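Local coordinates for hypothetical protein NE0471 (Nitrosomonas europaea, PDB 2AUW), which is of unknown function but carries a DUF2442 domain and may bind DNA, at residues L46-R57 with E68-R76. Numbering follows the deposited sequence. Where two conformers were deposited one is given.
Sequences LAPILDPEAFAR and EWFDTEFGR
Ile-49 drives its CG2 methyl squarely over the five-membered ring of Trp-69, 3.5 Å from the centroid and almost exactly along the ring normal, a clear CH-pi contact. With CG1 anti to its carbonyl carbon, Ile-49 splits its branches: CG2 goes to the indole, while CG1 reaches Phe-70 CE1 at 3.7 Å. At the indole edge, Trp-69 NE1 donates to the carbonyl O of Phe-55 over 2.8 Å. The N-H is bent (130°) and the bond weak. The Phe-55 ring runs beside the indole, slid so far that the two barely overlap, with planes at 29°. Leu-22 of strand 21-26 touches both side chains, and Leu-40 of helix 37-42 packs on Ile-49, so this is where 46-57 and the loop after strand 67-68 close onto the three-stranded sheet and helix 37-42.

The outer side is looser. Phe-70, exposed, leans obliquely against Pro-48, also exposed, and its CZ lies 3.9 Å from Ala-54 CB. At the far end the packing is close again: Leu-46 straddles two neighbours, CD2 lying 3.4 Å from Glu-73 CG and CD1 meeting the Phe-74 ring.

Glu-73 bends at chi2 and folds its carboxylate back into its own loop. OE1 takes the backbone N-H groups of Phe-70 and Asp-71, the latter at 2.7 Å, and OE2 that of Trp-69. Ile-49 CD1 packs against this carboxylate, 3.7 Å from OE1. Three amide donors probably favour the charged form of Glu-73 despite its apolar neighbour; they brace the loop from within, whereas the grip between the segments is chiefly apolar and aromatic.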
loop_
_atom_site.group_PDB
_atom_site.type_symbol
_atom_site.label_atom_id
_atom_site.label_comp_id
_atom_site.label_asym_id
_atom_site.label_seq_id
_atom_site.Cartn_x
_atom_site.Cartn_y
_atom_site.Cartn_z
ATOM N N LEU B 46 -3.026 0.740 36.537
ATOM C CA LEU B 46 -4.180 1.527 36.073
ATOM C C LEU B 46 -5.259 1.829 37.118
ATOM O O LEU B 46 -6.288 2.437 36.787
ATOM C CB LEU B 46 -4.802 0.880 34.812
ATOM C CG LEU B 46 -3.828 0.799 33.631
ATOM C CD1 LEU B 46 -4.497 0.239 32.379
ATOM C CD2 LEU B 46 -3.194 2.150 33.340
ATOM N N ALA B 47 -5.019 1.420 38.369
ATOM C CA ALA B 47 -5.996 1.568 39.448
ATOM C C ALA B 47 -6.516 2.999 39.665
ATOM O O ALA B 47 -7.699 3.183 39.894
ATOM C CB ALA B 47 -5.459 0.974 40.757
ATOM N N PRO B 48 -5.637 4.012 39.584
ATOM C CA PRO B 48 -6.139 5.399 39.727
ATOM C C PRO B 48 -7.233 5.793 38.737
ATOM O O PRO B 48 -8.054 6.658 39.051
ATOM C CB PRO B 48 -4.891 6.247 39.498
ATOM C CG PRO B 48 -3.762 5.376 39.901
ATOM C CD PRO B 48 -4.173 3.991 39.408
ATOM N N ILE B 49 -7.263 5.145 37.566
ATOM C CA ILE B 49 -8.300 5.419 36.559
ATOM C C ILE B 49 -9.674 4.926 36.986
ATOM O O ILE B 49 -10.697 5.407 36.489
ATOM C CB ILE B 49 -7.880 4.917 35.132
ATOM C CG1 ILE B 49 -6.592 5.630 34.711
ATOM C CG2 ILE B 49 -8.979 5.233 34.117
ATOM C CD1 ILE B 49 -5.766 4.941 33.658
ATOM N N LEU B 50 -9.702 4.000 37.948
ATOM C CA LEU B 50 -10.953 3.441 38.465
ATOM C C LEU B 50 -11.805 4.453 39.265
ATOM O O LEU B 50 -13.018 4.264 39.444
ATOM C CB LEU B 50 -10.678 2.166 39.293
ATOM C CG LEU B 50 -10.192 0.903 38.559
ATOM C CD1 LEU B 50 -9.828 -0.182 39.591
ATOM C CD2 LEU B 50 -11.282 0.377 37.631
ATOM N N ASP B 51 -11.167 5.527 39.719
ATOM C CA ASP B 51 -11.864 6.657 40.333
ATOM C C ASP B 51 -12.717 7.333 39.275
ATOM O O ASP B 51 -12.187 7.716 38.223
ATOM C CB ASP B 51 -10.839 7.656 40.855
ATOM C CG ASP B 51 -11.464 8.765 41.724
ATOM O OD1 ASP B 51 -12.713 8.914 41.794
ATOM O OD2 ASP B 51 -10.673 9.479 42.369
ATOM N N PRO B 52 -14.036 7.478 39.533
ATOM C CA PRO B 52 -14.949 8.056 38.535
ATOM C C PRO B 52 -14.557 9.448 38.011
ATOM O O PRO B 52 -14.864 9.771 36.858
ATOM C CB PRO B 52 -16.292 8.101 39.260
ATOM C CG PRO B 52 -16.176 7.030 40.359
ATOM C CD PRO B 52 -14.739 7.094 40.778
ATOM N N GLU B 53 -13.888 10.232 38.855
ATOM C CA GLU B 53 -13.416 11.572 38.494
ATOM C C GLU B 53 -12.239 11.484 37.530
ATOM O O GLU B 53 -12.159 12.237 36.556
ATOM C CB GLU B 53 -13.015 12.356 39.749
ATOM C CG GLU B 53 -14.122 12.482 40.790
ATOM C CD GLU B 53 -13.866 13.603 41.785
ATOM O OE1 GLU B 53 -14.649 14.577 41.778
ATOM O OE2 GLU B 53 -12.880 13.516 42.557
ATOM N N ALA B 54 -11.342 10.539 37.796
ATOM C CA ALA B 54 -10.170 10.326 36.970
ATOM C C ALA B 54 -10.596 9.749 35.617
ATOM O O ALA B 54 -10.154 10.234 34.585
ATOM C CB ALA B 54 -9.154 9.435 37.677
ATOM N N PHE B 55 -11.503 8.767 35.629
ATOM C CA PHE B 55 -11.997 8.117 34.403
ATOM C C PHE B 55 -12.604 9.128 33.426
ATOM O O PHE B 55 -12.400 9.040 32.212
ATOM C CB PHE B 55 -13.050 7.057 34.753
ATOM C CG PHE B 55 -13.646 6.376 33.552
ATOM C CD1 PHE B 55 -12.932 5.384 32.881
ATOM C CD2 PHE B 55 -14.923 6.723 33.099
ATOM C CE1 PHE B 55 -13.474 4.753 31.754
ATOM C CE2 PHE B 55 -15.477 6.105 31.996
ATOM C CZ PHE B 55 -14.740 5.099 31.320
ATOM N N ALA B 56 -13.358 10.082 33.978
ATOM C CA ALA B 56 -13.996 11.154 33.208
ATOM C C ALA B 56 -13.037 12.022 32.395
ATOM O O ALA B 56 -13.477 12.750 31.501
ATOM C CB ALA B 56 -14.826 12.053 34.165
ATOM N N ARG B 57 -11.753 11.965 32.721
ATOM C CA ARG B 57 -10.754 12.792 32.045
ATOM C C ARG B 57 -10.059 12.104 30.858
ATOM O O ARG B 57 -8.980 12.529 30.447
ATOM C CB ARG B 57 -9.722 13.321 33.050
ATOM C CG ARG B 57 -10.342 14.156 34.181
ATOM C CD ARG B 57 -9.269 14.873 34.993
ATOM N NE ARG B 57 -8.828 14.087 36.149
ATOM C CZ ARG B 57 -9.304 14.222 37.389
ATOM N NH1 ARG B 57 -8.836 13.445 38.361
ATOM N NH2 ARG B 57 -10.247 15.127 37.663
ATOM N N GLU B 68 -6.244 7.930 26.342
ATOM C CA GLU B 68 -5.384 8.268 27.450
ATOM C C GLU B 68 -6.154 8.920 28.597
ATOM O O GLU B 68 -7.157 9.597 28.376
ATOM C CB GLU B 68 -4.264 9.206 26.971
ATOM C CG GLU B 68 -3.410 9.754 28.115
ATOM C CD GLU B 68 -2.293 10.601 27.587
ATOM O OE1 GLU B 68 -1.226 10.026 27.284
ATOM O OE2 GLU B 68 -2.497 11.831 27.469
ATOM N N TRP B 69 -5.677 8.684 29.814
ATOM C CA TRP B 69 -6.188 9.344 31.013
ATOM C C TRP B 69 -4.980 10.050 31.598
ATOM O O TRP B 69 -4.968 11.272 31.685
ATOM C CB TRP B 69 -6.781 8.362 32.034
ATOM C CG TRP B 69 -8.099 7.753 31.631
ATOM C CD1 TRP B 69 -9.337 8.175 31.982
ATOM C CD2 TRP B 69 -8.284 6.601 30.796
ATOM N NE1 TRP B 69 -10.297 7.347 31.444
ATOM C CE2 TRP B 69 -9.668 6.387 30.681
ATOM C CE3 TRP B 69 -7.400 5.721 30.139
ATOM C CZ2 TRP B 69 -10.200 5.335 29.939
ATOM C CZ3 TRP B 69 -7.935 4.689 29.367
ATOM C CH2 TRP B 69 -9.314 4.491 29.290
ATOM N N PHE B 70 -3.957 9.279 31.957
ATOM C CA PHE B 70 -2.677 9.859 32.388
ATOM C C PHE B 70 -1.531 9.663 31.389
ATOM O O PHE B 70 -0.809 10.609 31.089
ATOM C CB PHE B 70 -2.276 9.369 33.791
ATOM C CG PHE B 70 -3.351 9.540 34.829
ATOM C CD1 PHE B 70 -4.058 8.439 35.303
ATOM C CD2 PHE B 70 -3.653 10.809 35.341
ATOM C CE1 PHE B 70 -5.060 8.589 36.260
ATOM C CE2 PHE B 70 -4.652 10.979 36.308
ATOM C CZ PHE B 70 -5.361 9.863 36.770
ATOM N N ASP B 71 -1.366 8.445 30.868
ATOM C CA ASP B 71 -0.226 8.139 29.998
ATOM C C ASP B 71 -0.496 7.028 28.971
ATOM O O ASP B 71 -0.306 5.834 29.271
ATOM C CB ASP B 71 1.009 7.771 30.830
ATOM C CG ASP B 71 2.248 7.567 29.976
ATOM O OD1 ASP B 71 2.308 8.101 28.839
ATOM O OD2 ASP B 71 3.166 6.863 30.438
ATOM N N THR B 72 -0.913 7.436 27.770
ATOM C CA THR B 72 -1.043 6.535 26.618
ATOM C C THR B 72 -1.466 5.088 27.004
ATOM O O THR B 72 -0.818 4.114 26.612
ATOM C CB THR B 72 0.290 6.481 25.827
ATOM O OG1 THR B 72 1.344 6.083 26.715
ATOM C CG2 THR B 72 0.627 7.841 25.226
ATOM N N GLU B 73 -2.545 4.953 27.760
ATOM C CA GLU B 73 -2.880 3.648 28.351
ATOM C C GLU B 73 -3.303 2.601 27.324
ATOM O O GLU B 73 -2.802 1.463 27.368
ATOM C CB GLU B 73 -3.929 3.766 29.458
ATOM C CG GLU B 73 -3.387 4.390 30.756
ATOM C CD GLU B 73 -3.382 5.919 30.730
ATOM O OE1 GLU B 73 -3.065 6.533 31.764
ATOM O OE2 GLU B 73 -3.695 6.497 29.671
ATOM N N PHE B 74 -4.218 2.955 26.416
ATOM C CA PHE B 74 -4.683 1.938 25.436
ATOM C C PHE B 74 -4.521 2.362 23.988
ATOM O O PHE B 74 -5.109 3.365 23.588
ATOM C CB PHE B 74 -6.144 1.590 25.656
ATOM C CG PHE B 74 -6.468 1.140 27.046
ATOM C CD1 PHE B 74 -7.519 1.717 27.735
ATOM C CD2 PHE B 74 -5.741 0.125 27.650
ATOM C CE1 PHE B 74 -7.844 1.306 29.025
ATOM C CE2 PHE B 74 -6.049 -0.301 28.951
ATOM C CZ PHE B 74 -7.104 0.287 29.637
ATOM N N GLY B 75 -3.781 1.566 23.205
ATOM C CA GLY B 75 -3.634 1.807 21.757
ATOM C C GLY B 75 -4.989 1.865 21.065
ATOM O O GLY B 75 -5.898 1.090 21.404
ATOM N N ARG B 76 -5.152 2.797 20.114
ATOM C CA ARG B 76 -6.469 2.943 19.453
ATOM C C ARG B 76 -6.880 1.644 18.748
ATOM O O ARG B 76 -8.050 1.286 18.754
ATOM C CB ARG B 76 -6.518 4.152 18.489
ATOM C CG ARG B 76 -5.658 3.994 17.262
ATOM C CD ARG B 76 -5.788 5.215 16.405
ATOM N NE ARG B 76 -5.681 4.954 14.963
ATOM C CZ ARG B 76 -4.534 4.770 14.303
ATOM N NH1 ARG B 76 -4.547 4.560 12.981
ATOM N NH2 ARG B 76 -3.377 4.772 14.961
#